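Putative secreted cellulose-binding protein (Streptomyces coelicolor, PDB 4OY6) probably cleaves cellulose chains oxidatively, as a copper-dependent lytic polysaccharide monooxygenase of family AA10. Local coordinates at residues A[3-6]-A[11-14]; A[58-63]-A[174-179]; A[141-144]-A[150-153]. All blocks are in the same frame, centred on the assembly; numbering follows the deposited sequence.

Contact 1: residues A[3-6]-A[11-14]; sequences SVVD and NYGC. With ZN (zinc ion), chain G.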
# COMPACT_ATOMS: atom_id res chain seq x y z
N SER A 3 7.89 2.47 -3.31
CA SER A 3 6.64 2.35 -2.58
C SER A 3 5.91 3.68 -2.57
O SER A 3 6.45 4.70 -3.01
CB SER A 3 6.86 1.89 -1.13
OG SER A 3 5.66 1.47 -0.54
N VAL A 4 4.69 3.66 -2.06
CA VAL A 4 3.96 4.88 -1.76
C VAL A 4 4.46 5.40 -0.42
O VAL A 4 4.37 4.71 0.60
CB VAL A 4 2.45 4.68 -1.73
CG1 VAL A 4 1.78 5.95 -1.25
CG2 VAL A 4 1.93 4.28 -3.11
N VAL A 5 5.05 6.59 -0.45
CA VAL A 5 5.62 7.21 0.73
C VAL A 5 4.72 8.22 1.40
O VAL A 5 4.87 8.50 2.58
CB VAL A 5 7.02 7.82 0.44
CG1 VAL A 5 7.98 6.71 0.00
CG2 VAL A 5 6.96 8.92 -0.60
N ASP A 6 3.75 8.75 0.65
CA ASP A 6 2.77 9.69 1.20
C ASP A 6 1.49 9.53 0.40
O ASP A 6 1.52 9.69 -0.82
CB ASP A 6 3.24 11.16 1.08
CG ASP A 6 4.45 11.46 1.89
OD1 ASP A 6 4.31 11.65 3.11
OD2 ASP A 6 5.56 11.52 1.31
N ASN A 11 3.91 -0.95 5.04
CA ASN A 11 5.27 -1.32 5.41
C ASN A 11 6.21 -0.13 5.38
O ASN A 11 7.09 -0.03 6.25
CB ASN A 11 5.79 -2.53 4.63
CG ASN A 11 6.00 -2.29 3.16
OD1 ASN A 11 5.24 -1.59 2.50
ND2 ASN A 11 6.99 -2.93 2.64
N TYR A 12 6.07 0.78 4.42
CA TYR A 12 6.89 2.00 4.47
C TYR A 12 6.62 2.78 5.75
O TYR A 12 7.56 3.28 6.38
CB TYR A 12 6.69 2.87 3.23
CG TYR A 12 7.59 4.06 3.22
CD1 TYR A 12 8.91 3.94 2.81
CD2 TYR A 12 7.14 5.30 3.66
CE1 TYR A 12 9.75 5.02 2.82
CE2 TYR A 12 7.99 6.39 3.70
CZ TYR A 12 9.30 6.23 3.26
OH TYR A 12 10.21 7.27 3.25
N GLY A 13 5.35 2.90 6.14
CA GLY A 13 5.01 3.61 7.36
C GLY A 13 5.58 2.94 8.60
O GLY A 13 6.12 3.63 9.46
N CYS A 14 5.50 1.62 8.69
CA CYS A 14 6.10 0.94 9.83
C CYS A 14 7.61 1.18 9.88
O CYS A 14 8.17 1.30 10.98
CB CYS A 14 5.80 -0.55 9.83
SG CYS A 14 4.06 -1.00 10.11
ZN ZN G . 5.87 11.72 4.63
O HOH W 1 5.79 -1.13 -0.15
O HOH W 2 5.61 9.59 4.83
O HOH W 3 7.49 11.68 3.18
O HOH W 4 7.13 11.07 5.93
O HOH W 5 4.72 12.18 6.05

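Contact 2: residues A[58-63]-A[174-179]; sequences GDFEAV and DQTYFL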
# COMPACT_ATOMS: atom_id res chain seq x y z
N GLY A 58 -1.38 -7.80 -16.44
CA GLY A 58 -2.53 -6.94 -16.21
C GLY A 58 -3.71 -7.60 -15.53
O GLY A 58 -4.75 -6.96 -15.31
N ASP A 59 -3.59 -8.88 -15.18
CA ASP A 59 -4.73 -9.62 -14.65
C ASP A 59 -4.58 -9.75 -13.14
O ASP A 59 -4.26 -10.82 -12.62
CB ASP A 59 -4.89 -10.98 -15.32
CG ASP A 59 -6.23 -11.63 -14.98
OD1 ASP A 59 -7.02 -11.06 -14.18
OD2 ASP A 59 -6.50 -12.71 -15.52
N PHE A 60 -4.81 -8.66 -12.43
CA PHE A 60 -4.45 -8.60 -11.03
C PHE A 60 -5.34 -9.45 -10.14
O PHE A 60 -4.86 -10.06 -9.19
CB PHE A 60 -4.34 -7.16 -10.55
CG PHE A 60 -3.42 -6.32 -11.40
CD1 PHE A 60 -2.13 -6.75 -11.68
CD2 PHE A 60 -3.85 -5.14 -11.98
CE1 PHE A 60 -1.30 -6.01 -12.50
CE2 PHE A 60 -3.01 -4.39 -12.80
CZ PHE A 60 -1.74 -4.83 -13.06
N GLU A 61 -6.63 -9.54 -10.44
CA GLU A 61 -7.51 -10.40 -9.67
C GLU A 61 -7.14 -11.88 -9.77
O GLU A 61 -7.41 -12.65 -8.85
CB GLU A 61 -8.98 -10.18 -10.05
CG GLU A 61 -9.45 -8.78 -9.68
CD GLU A 61 -10.93 -8.57 -9.83
OE1 GLU A 61 -11.36 -7.41 -9.67
OE2 GLU A 61 -11.65 -9.55 -10.12
N ALA A 62 -6.52 -12.27 -10.87
CA ALA A 62 -6.11 -13.66 -11.03
C ALA A 62 -4.92 -14.06 -10.15
O ALA A 62 -4.74 -15.24 -9.84
CB ALA A 62 -5.76 -13.94 -12.48
N VAL A 63 -4.11 -13.08 -9.77
CA VAL A 63 -2.88 -13.35 -9.01
C VAL A 63 -2.87 -12.78 -7.58
O VAL A 63 -1.95 -13.07 -6.81
CB VAL A 63 -1.61 -12.92 -9.80
CG1 VAL A 63 -1.48 -13.72 -11.08
CG2 VAL A 63 -1.62 -11.44 -10.09
N ASP A 174 7.31 -6.36 -17.22
CA ASP A 174 6.00 -6.62 -16.61
C ASP A 174 6.23 -6.88 -15.12
O ASP A 174 6.43 -8.02 -14.68
CB ASP A 174 5.28 -7.78 -17.29
CG ASP A 174 3.89 -8.01 -16.72
OD1 ASP A 174 3.43 -7.17 -15.92
OD2 ASP A 174 3.25 -9.04 -17.06
N GLN A 175 6.22 -5.80 -14.37
CA GLN A 175 6.44 -5.84 -12.92
C GLN A 175 5.47 -4.83 -12.31
O GLN A 175 5.32 -3.71 -12.81
CB GLN A 175 7.87 -5.48 -12.59
CG GLN A 175 8.21 -5.51 -11.12
CD GLN A 175 9.68 -5.27 -10.91
OE1 GLN A 175 10.15 -4.13 -10.89
NE2 GLN A 175 10.42 -6.36 -10.80
N THR A 176 4.82 -5.24 -11.23
CA THR A 176 3.72 -4.49 -10.65
C THR A 176 3.88 -4.45 -9.14
O THR A 176 4.17 -5.47 -8.51
CB THR A 176 2.37 -5.16 -10.96
OG1 THR A 176 2.34 -5.61 -12.33
CG2 THR A 176 1.20 -4.22 -10.67
N TYR A 177 3.68 -3.26 -8.55
CA TYR A 177 3.75 -3.04 -7.11
C TYR A 177 2.34 -2.79 -6.58
O TYR A 177 1.57 -2.09 -7.22
CB TYR A 177 4.67 -1.86 -6.80
CG TYR A 177 6.08 -2.02 -7.31
CD1 TYR A 177 6.37 -1.95 -8.67
CD2 TYR A 177 7.13 -2.25 -6.44
CE1 TYR A 177 7.67 -2.11 -9.13
CE2 TYR A 177 8.44 -2.43 -6.91
CZ TYR A 177 8.69 -2.37 -8.26
OH TYR A 177 9.98 -2.55 -8.72
N PHE A 178 2.06 -3.34 -5.40
CA PHE A 178 0.71 -3.34 -4.82
C PHE A 178 0.78 -2.72 -3.44
O PHE A 178 1.28 -3.34 -2.50
CB PHE A 178 0.15 -4.77 -4.72
CG PHE A 178 0.06 -5.46 -6.06
CD1 PHE A 178 1.12 -6.20 -6.56
CD2 PHE A 178 -1.10 -5.39 -6.82
CE1 PHE A 178 1.02 -6.82 -7.80
CE2 PHE A 178 -1.20 -6.00 -8.05
CZ PHE A 178 -0.14 -6.72 -8.53
N LEU A 179 0.33 -1.47 -3.33
CA LEU A 179 0.61 -0.67 -2.13
C LEU A 179 -0.69 -0.26 -1.41
O LEU A 179 -1.47 0.57 -1.90
CB LEU A 179 1.37 0.60 -2.49
CG LEU A 179 2.76 0.51 -3.11
CD1 LEU A 179 3.65 -0.64 -2.67
CD2 LEU A 179 2.72 0.62 -4.60
O HOH W 6 0.89 -6.67 -15.17

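Contact 3: residues A[141-144]-A[150-153]; sequences GSYG and EIPV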
# COMPACT_ATOMS: atom_id res chain seq x y z
N GLY A 141 -2.39 7.64 -17.20
CA GLY A 141 -1.52 7.22 -18.30
C GLY A 141 -0.10 7.00 -17.82
O GLY A 141 0.19 6.86 -16.62
N SER A 142 0.82 7.00 -18.77
CA SER A 142 2.19 6.69 -18.48
C SER A 142 2.91 7.87 -17.83
O SER A 142 2.57 9.03 -18.03
CB SER A 142 2.88 6.22 -19.77
OG SER A 142 3.01 7.28 -20.68
N TYR A 143 3.91 7.54 -17.03
CA TYR A 143 4.83 8.49 -16.43
C TYR A 143 6.23 8.12 -16.91
O TYR A 143 6.63 6.95 -16.85
CB TYR A 143 4.82 8.39 -14.90
CG TYR A 143 3.66 9.04 -14.19
CD1 TYR A 143 2.35 8.63 -14.42
CD2 TYR A 143 3.87 10.04 -13.26
CE1 TYR A 143 1.30 9.21 -13.74
CE2 TYR A 143 2.83 10.61 -12.56
CZ TYR A 143 1.53 10.21 -12.83
OH TYR A 143 0.46 10.74 -12.14
N GLY A 144 7.01 9.12 -17.32
CA GLY A 144 8.41 8.91 -17.67
C GLY A 144 9.26 8.57 -16.46
O GLY A 144 8.85 8.74 -15.31
N GLU A 150 3.86 11.50 -8.75
CA GLU A 150 2.72 12.02 -8.02
C GLU A 150 1.43 11.81 -8.80
O GLU A 150 1.36 12.12 -10.01
CB GLU A 150 2.90 13.52 -7.73
CG GLU A 150 4.03 13.81 -6.77
CD GLU A 150 4.07 15.23 -6.25
OE1 GLU A 150 3.24 16.07 -6.65
OE2 GLU A 150 4.95 15.50 -5.42
N ILE A 151 0.43 11.26 -8.12
CA ILE A 151 -0.89 11.04 -8.69
C ILE A 151 -1.88 11.92 -7.92
O ILE A 151 -2.12 11.67 -6.74
CB ILE A 151 -1.37 9.59 -8.60
CG1 ILE A 151 -0.36 8.62 -9.19
CG2 ILE A 151 -2.72 9.45 -9.30
CD1 ILE A 151 -0.10 7.42 -8.34
N PRO A 152 -2.43 12.95 -8.57
CA PRO A 152 -3.40 13.82 -7.88
C PRO A 152 -4.75 13.16 -7.89
O PRO A 152 -5.39 13.04 -8.93
CB PRO A 152 -3.39 15.09 -8.71
CG PRO A 152 -2.99 14.63 -10.08
CD PRO A 152 -2.16 13.39 -9.95
N VAL A 153 -5.17 12.67 -6.73
CA VAL A 153 -6.44 11.96 -6.56
C VAL A 153 -7.50 12.92 -6.05
O VAL A 153 -7.23 13.77 -5.20
CB VAL A 153 -6.26 10.75 -5.57
CG1 VAL A 153 -7.59 10.03 -5.31
CG2 VAL A 153 -5.26 9.76 -6.13

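Contact 1: residues A[3-6]-A[11-14]
V5 lays its CG1 methyl over the middle of one face of the Y12 ring, a CH-pi contact with V5 CG1 3.6 Å from the ring centroid and 14° off the ring normal. The two side chains pass at a slant, and the chi1 of Y12 (-176°), with CG opposite the backbone N, swings the ring out from helix 10-18 across the strand. W48 meets the same ring edge-to-face. The valine belongs to a classic beta bulge, V5 and D6 both facing K101, at an outer strand of the three-stranded sheet in this AA10 domain. With an alanine in place of Y12, V5 CG1 would probably lose its aromatic platform and W48 its ring partner, opening a gap between strand and helix. At the other end the joint is polar: a water lies 2.6 Å from S3 OG and donates to N11 OD1 at 2.7 Å, while S3 OG also bonds to S9 and N11 ND2 to A44 O. Within the bulge, D6 OD1 binds a zinc ion at 2.2 Å, and one of the four waters on that zinc donates to V5 O.

Contact 2: residues A[58-63]-A[174-179]
The F178 ring turns its edge toward the face of F60 in an offset edge-to-face pair, with centroids 5.6 Å apart and planes at 80°. At the F178 ring, F60 CD1 lies at the edge and in the ring plane, 3.7 Å from F178 CZ; F178 CE2 reaches the same part of F60. The carbonyl oxygen G58 O sits over one face of F60, displaced toward the rim. Farther out on F60, the T176 methyl arrives obliquely, with T176 CG2 3.6 Å from F60 CE1.

F60 and T176 extend toward each other from opposing directions, whereas F60 and F178 meet aslant. Along strand 175-184, T176 and F178 are two residues apart and therefore point to the same side, toward the short, weakly bonded helix 60-63. The chi1 of T176 (-43°) puts CG2 opposite the backbone N and brings the methyl to the phenylalanine, while OG1 bonds to Q169 OE1. I167 and Q169 of strand 161-170 and Y112 and L114 of strand 110-118 also touch F60, which thus plugs the segment 58-63 onto the larger sheet of this E-set domain.

A water joins the ends of the two segments, accepting from G58 N at 2.8 Å and donating to D174 OD1 at 2.7 Å. D174 OD1 is bonded to Q169 NE2 as well, and D174 OD2 takes the amide of A57, so the carboxylate grips the chain just ahead of the helix.

Across the buried centre no direct hydrogen bond links the segments: attachment there depends on the shape fit of ring edge, ring face and methyl, and direction-specific polar bonding is left to the carboxylate and water at the margin.

Contact 3: residues A[141-144]-A[150-153]
Y143 reaches from the loop between strands 134-139 and 148-154 to E150 on the second of these, an outer strand of the three-stranded antiparallel sheet in the AA10 domain. The polar part is one hydrogen bond, Y143 OH donating to E150 O over 2.7 Å. The hydroxyl meets the carbonyl at a C=O...donor angle of 131°, tilted 35° from the carbonyl plane. On the tyrosine side the acceptor lies at the ring edge and in the ring plane, and E150 O is also 3.3 Å from Y143 CE2. G141 O occupies another in-plane position at the edge of this ring, within the loop itself. The backbone of Y143 bonds to A110, and that of I151 to V100 in strand 97-104, so the tyrosine bridges two separately paired parts of the fold.

Apolar packing is slight. I151 passes its CG1 obliquely by the end of the ring, 4.4 Å from Y143 CZ, and F113 adds an edge-to-face contact with the tyrosine. The chi1 of Y143 (-78°), which sets CG opposite its own carbonyl carbon, directs the ring toward the strand. Beside the bonded hydroxyl, the I151 branch leaves 3.7 Å between Y143 OH and I151 CG1.

From the N terminus, contact 1 closes first, a short turn that folds helix 10-18 back over strand 2-6. Contact 2 opens afterwards at 58-63 and closes only at 174-179, a long loop bringing the short helix 60-63 onto strand 175-184 of the larger mixed sheet. Nested within it, contact 3 closes the small loop between 141-144 and strand 148-154. Contacts 1 and 3 reach the outer strands, 2-6 and 148-154, of the same three-stranded sheet, joined through strand 97-104; they do not touch. Contacts 1 and 2 do: L179 packs against S3 and V4, bringing the two sheets together. Contacts 2 and 3 stand about 17 Å apart, centre to centre.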